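Local coordinates for protein dipeptide Epimerase (Enterococcus faecalis V583, PDB 3JVA) that belongs to the mandelate racemase/muconate lactonizing enzyme family, joining an enolase-type N-terminal domain to a TIM-barrel domain that binds a magnesium ion, at residues R9-K14 with S31-I36; E296-I301 with T327-G332. All coordinates share one frame; numbering follows the deposited sequence.

Contact 1 of 2, residues R9-K14 with S31-I36; sequences RASKIK and SAIVEI
R9 and I33 are partners in an antiparallel hydrogen-bonded pair, and their side chains run alongside one another in the same direction. From CB, the arginine reaches CG, which lies 4.0 Å from I33 CB; the extended chain carries CD and NE onward, until CZ and NH2 pass over the isoleucine tip. There I33 CD1 sits 3.4 Å above the guanidinium plane, offset toward the rim, with NH2 as its nearest atom at 3.5 Å. The other end of the fork, NH1, turns back in a weak hydrogen bond to A10 O. I33 CD1 also meets S11 CB at 3.6 Å, so the methyl touches both the guanidinium and the serine. That placement follows from a CG1 lying anti to the carbonyl carbon (chi1 -71°) and an extended chi2.

Paired backbone bonds join R9 to I33 and S11 to S31, the straightest being I33 N to R9 O (2.9 Å, 171° at the hydrogen). A water ties the serines together: it donates to S31 OG at 2.8 Å and is hydrogen-bonded to S11 OG; S31 OG is also hydrogen-bonded to E47 OE2. On the opposite face, A32 and V34 pack on helix 59-73. The N-to-C directions of the two short segments make an angle of 130°, well short of antiparallel, in the central pairing of the four-stranded antiparallel sheet of the enolase-type N-terminal domain.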
loop_
_atom_site.group_PDB
_atom_site.type_symbol
_atom_site.label_atom_id
_atom_site.label_comp_id
_atom_site.label_asym_id
_atom_site.label_seq_id
_atom_site.Cartn_x
_atom_site.Cartn_y
_atom_site.Cartn_z
ATOM N N ARG B 9 2.147 -24.809 -45.358
ATOM C CA ARG B 9 2.545 -26.200 -45.483
ATOM C C ARG B 9 3.101 -26.682 -44.152
ATOM O O ARG B 9 3.448 -25.883 -43.285
ATOM C CB ARG B 9 3.619 -26.359 -46.570
ATOM C CG ARG B 9 5.022 -25.841 -46.204
ATOM C CD ARG B 9 5.994 -26.107 -47.356
ATOM N NE ARG B 9 7.396 -25.746 -47.117
ATOM C CZ ARG B 9 8.275 -26.498 -46.456
ATOM N NH1 ARG B 9 7.911 -27.665 -45.939
ATOM N NH2 ARG B 9 9.545 -26.112 -46.365
ATOM N N ALA B 10 3.154 -27.994 -43.980
ATOM C CA ALA B 10 3.718 -28.551 -42.769
ATOM C C ALA B 10 5.188 -28.719 -43.113
ATOM O O ALA B 10 5.544 -28.827 -44.289
ATOM C CB ALA B 10 3.081 -29.902 -42.450
ATOM N N SER B 11 6.042 -28.710 -42.097
ATOM C CA SER B 11 7.473 -28.880 -42.307
ATOM C C SER B 11 7.924 -29.844 -41.235
ATOM O O SER B 11 7.595 -29.659 -40.068
ATOM C CB SER B 11 8.207 -27.545 -42.142
ATOM O OG SER B 11 9.619 -27.695 -42.241
ATOM N N LYS B 12 8.656 -30.881 -41.635
ATOM C CA LYS B 12 9.151 -31.867 -40.687
ATOM C C LYS B 12 10.639 -32.075 -40.944
ATOM O O LYS B 12 11.036 -32.552 -42.005
ATOM C CB LYS B 12 8.398 -33.188 -40.850
ATOM C CG LYS B 12 6.889 -33.060 -40.679
ATOM C CD LYS B 12 6.212 -34.420 -40.748
ATOM C CE LYS B 12 4.709 -34.295 -40.578
ATOM N NZ LYS B 12 4.035 -35.618 -40.673
ATOM N N ILE B 13 11.455 -31.707 -39.965
ATOM C CA ILE B 13 12.899 -31.819 -40.091
ATOM C C ILE B 13 13.439 -32.644 -38.935
ATOM O O ILE B 13 13.229 -32.307 -37.772
ATOM C CB ILE B 13 13.556 -30.412 -40.070
ATOM C CG1 ILE B 13 13.045 -29.564 -41.245
ATOM C CG2 ILE B 13 15.066 -30.540 -40.144
ATOM C CD1 ILE B 13 13.575 -30.000 -42.611
ATOM N N LYS B 14 14.135 -33.727 -39.256
ATOM C CA LYS B 14 14.694 -34.588 -38.222
ATOM C C LYS B 14 15.724 -33.833 -37.388
ATOM O O LYS B 14 16.475 -33.002 -37.911
ATOM C CB LYS B 14 15.345 -35.819 -38.857
ATOM C CG LYS B 14 15.733 -36.884 -37.851
ATOM C CD LYS B 14 16.289 -38.122 -38.531
ATOM C CE LYS B 14 16.464 -39.248 -37.527
ATOM N NZ LYS B 14 15.166 -39.556 -36.867
ATOM N N SER B 31 6.842 -28.055 -37.877
ATOM C CA SER B 31 6.239 -26.731 -37.811
ATOM C C SER B 31 5.420 -26.376 -39.041
ATOM O O SER B 31 5.344 -27.137 -40.008
ATOM C CB SER B 31 7.332 -25.678 -37.643
ATOM O OG SER B 31 8.254 -25.750 -38.723
ATOM N N ALA B 32 4.815 -25.198 -38.990
ATOM C CA ALA B 32 4.019 -24.702 -40.097
ATOM C C ALA B 32 4.845 -23.631 -40.791
ATOM O O ALA B 32 5.433 -22.776 -40.129
ATOM C CB ALA B 32 2.709 -24.108 -39.571
ATOM N N ILE B 33 4.926 -23.699 -42.115
ATOM C CA ILE B 33 5.656 -22.694 -42.870
ATOM C C ILE B 33 4.665 -22.006 -43.794
ATOM O O ILE B 33 3.924 -22.663 -44.525
ATOM C CB ILE B 33 6.821 -23.308 -43.694
ATOM C CG1 ILE B 33 7.932 -23.760 -42.742
ATOM C CG2 ILE B 33 7.364 -22.281 -44.682
ATOM C CD1 ILE B 33 9.165 -24.331 -43.426
ATOM N N VAL B 34 4.646 -20.678 -43.739
ATOM C CA VAL B 34 3.728 -19.893 -44.547
ATOM C C VAL B 34 4.457 -19.077 -45.596
ATOM O O VAL B 34 5.592 -18.636 -45.395
ATOM C CB VAL B 34 2.903 -18.917 -43.670
ATOM C CG1 VAL B 34 1.927 -18.121 -44.538
ATOM C CG2 VAL B 34 2.139 -19.691 -42.612
ATOM N N GLU B 35 3.796 -18.898 -46.730
ATOM C CA GLU B 35 4.337 -18.101 -47.809
ATOM C C GLU B 35 3.217 -17.152 -48.197
ATOM O O GLU B 35 2.155 -17.587 -48.647
ATOM C CB GLU B 35 4.721 -18.987 -48.999
ATOM C CG GLU B 35 5.852 -19.955 -48.697
ATOM C CD GLU B 35 6.204 -20.831 -49.885
ATOM O OE1 GLU B 35 6.436 -20.271 -50.979
ATOM O OE2 GLU B 35 6.252 -22.072 -49.724
ATOM N N ILE B 36 3.435 -15.859 -47.974
ATOM C CA ILE B 36 2.438 -14.865 -48.329
ATOM C C ILE B 36 2.852 -14.276 -49.665
ATOM O O ILE B 36 3.956 -13.752 -49.806
ATOM C CB ILE B 36 2.347 -13.743 -47.274
ATOM C CG1 ILE B 36 1.908 -14.339 -45.932
ATOM C CG2 ILE B 36 1.357 -12.680 -47.727
ATOM C CD1 ILE B 36 1.620 -13.304 -44.855
HETATM O O HOH W 1 10.064 -27.756 -39.494
#

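Contact 2 of 2, residues E296-I301 with T327-G332; sequences ETTIGI and TAPVTG
The CA atoms of T298 and V330 are the nearest such pair, 7.0 Å apart, a spacing bridged by side chains, one of which also reaches a backbone carbonyl oxygen. Segment 296-301 runs from a short loop into the first turn of helix 298-310, entered through T297 at the N-cap position and closed by the bond from I301 N to T297 O; 327-332 is an irregular loop leading into the weakly bonded strand at 331-332.

T298 does most of the touching, and its two branches divide the work. Its OG1 lies against the proline ring, 3.5 Å from P329 CD, whereas CG2 meets V330 CG2 at 3.6 Å and G332 O at 3.5 Å. The split arises because CG2 is anti to the backbone N and OG1 anti to the carbonyl carbon (chi1 -52°). T297 approaches the same ring from the helix start, bringing OG1 to 3.6 Å from P329 CG, the two side chains passing antiparallel. Further along, I299 lies roughly perpendicular to V330, and I299 CD1 comes within 4.1 Å of V330 CG1; both residues also rest on I352.

No hydrogen bond links the two segments. The join rests on van der Waals fit, in which the threonine OG1 atoms and G332 O meet carbon as the methyl groups do, while T297's polar bond is directed to E47 on strand 43-48 of the N-terminal domain.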
loop_
_atom_site.group_PDB
_atom_site.type_symbol
_atom_site.label_atom_id
_atom_site.label_comp_id
_atom_site.label_asym_id
_atom_site.label_seq_id
_atom_site.Cartn_x
_atom_site.Cartn_y
_atom_site.Cartn_z
ATOM N N GLU B 296 11.015 -25.089 -33.917
ATOM C CA GLU B 296 11.033 -24.084 -34.971
ATOM C C GLU B 296 12.341 -24.265 -35.727
ATOM O O GLU B 296 13.243 -24.976 -35.268
ATOM C CB GLU B 296 10.873 -22.652 -34.444
ATOM C CG GLU B 296 11.934 -22.115 -33.525
ATOM C CD GLU B 296 11.593 -20.695 -33.105
ATOM O OE1 GLU B 296 11.602 -19.799 -33.977
ATOM O OE2 GLU B 296 11.294 -20.481 -31.914
ATOM N N THR B 297 12.451 -23.630 -36.883
ATOM C CA THR B 297 13.631 -23.819 -37.698
ATOM C C THR B 297 14.197 -22.540 -38.301
ATOM O O THR B 297 14.127 -21.473 -37.697
ATOM C CB THR B 297 13.320 -24.853 -38.808
ATOM O OG1 THR B 297 12.229 -24.384 -39.616
ATOM C CG2 THR B 297 12.902 -26.183 -38.179
ATOM N N THR B 298 14.756 -22.660 -39.498
ATOM C CA THR B 298 15.391 -21.537 -40.172
ATOM C C THR B 298 14.632 -20.213 -40.204
ATOM O O THR B 298 15.184 -19.170 -39.850
ATOM C CB THR B 298 15.768 -21.928 -41.610
ATOM O OG1 THR B 298 16.524 -23.147 -41.579
ATOM C CG2 THR B 298 16.599 -20.833 -42.256
ATOM N N ILE B 299 13.375 -20.239 -40.628
ATOM C CA ILE B 299 12.607 -18.999 -40.705
ATOM C C ILE B 299 12.423 -18.332 -39.337
ATOM O O ILE B 299 12.693 -17.140 -39.176
ATOM C CB ILE B 299 11.236 -19.247 -41.338
ATOM C CG1 ILE B 299 11.421 -19.788 -42.761
ATOM C CG2 ILE B 299 10.434 -17.947 -41.358
ATOM C CD1 ILE B 299 10.143 -20.295 -43.406
ATOM N N GLY B 300 11.965 -19.099 -38.357
ATOM C CA GLY B 300 11.771 -18.541 -37.031
ATOM C C GLY B 300 13.058 -17.985 -36.446
ATOM O O GLY B 300 13.074 -16.902 -35.856
ATOM N N ILE B 301 14.150 -18.725 -36.615
ATOM C CA ILE B 301 15.433 -18.296 -36.087
ATOM C C ILE B 301 15.918 -17.024 -36.765
ATOM O O ILE B 301 16.420 -16.113 -36.108
ATOM C CB ILE B 301 16.510 -19.394 -36.265
ATOM C CG1 ILE B 301 16.227 -20.562 -35.314
ATOM C CG2 ILE B 301 17.892 -18.808 -36.031
ATOM C CD1 ILE B 301 16.322 -20.192 -33.826
ATOM N N THR B 327 18.664 -31.228 -41.794
ATOM C CA THR B 327 18.698 -30.600 -43.106
ATOM C C THR B 327 17.911 -29.291 -43.047
ATOM O O THR B 327 17.092 -29.100 -42.149
ATOM C CB THR B 327 18.123 -31.550 -44.193
ATOM O OG1 THR B 327 18.481 -31.059 -45.490
ATOM C CG2 THR B 327 16.608 -31.652 -44.083
ATOM N N ALA B 328 18.179 -28.388 -43.986
ATOM C CA ALA B 328 17.508 -27.091 -44.015
ATOM C C ALA B 328 16.186 -27.138 -44.771
ATOM O O ALA B 328 16.121 -27.626 -45.899
ATOM C CB ALA B 328 18.419 -26.054 -44.644
ATOM N N PRO B 329 15.111 -26.619 -44.157
ATOM C CA PRO B 329 13.794 -26.619 -44.803
ATOM C C PRO B 329 13.670 -25.562 -45.900
ATOM O O PRO B 329 12.774 -25.635 -46.745
ATOM C CB PRO B 329 12.838 -26.369 -43.635
ATOM C CG PRO B 329 13.655 -25.461 -42.735
ATOM C CD PRO B 329 15.032 -26.101 -42.777
ATOM N N VAL B 330 14.578 -24.591 -45.886
ATOM C CA VAL B 330 14.577 -23.507 -46.863
ATOM C C VAL B 330 16.002 -23.116 -47.243
ATOM O O VAL B 330 16.967 -23.656 -46.706
ATOM C CB VAL B 330 13.883 -22.248 -46.302
ATOM C CG1 VAL B 330 12.460 -22.578 -45.878
ATOM C CG2 VAL B 330 14.690 -21.698 -45.130
ATOM N N THR B 331 16.119 -22.167 -48.164
ATOM C CA THR B 331 17.419 -21.678 -48.616
ATOM C C THR B 331 17.654 -20.303 -47.993
ATOM O O THR B 331 16.721 -19.516 -47.857
ATOM C CB THR B 331 17.458 -21.532 -50.161
ATOM O OG1 THR B 331 17.241 -22.810 -50.771
ATOM C CG2 THR B 331 18.802 -20.979 -50.618
ATOM N N GLY B 332 18.894 -20.020 -47.606
ATOM C CA GLY B 332 19.208 -18.726 -47.026
ATOM C C GLY B 332 18.925 -18.604 -45.540
ATOM O O GLY B 332 18.612 -19.590 -44.874
#

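In the fold
Both contacts are mostly buried, with surface edges: in contact 1, S11, S31 and I33 are buried, R9 partly exposed and A10 exposed; in contact 2, T297, T298, I299 and V330 are buried, P329 partly exposed and G332 exposed. Contact 1 is held chiefly by backbone bonding within the N-terminal domain's sheet; contact 2 relies on packing between a helix start and a loop in the barrel-type domain. Their centres are 9 Å apart, and they meet directly: I33 CG2 lies 3.6 Å from I299 CD1, while P329 packs on S11. E47 bonds to S31 in the first and to T297 and G300 in the second. Together they form part of the interface between the two domains.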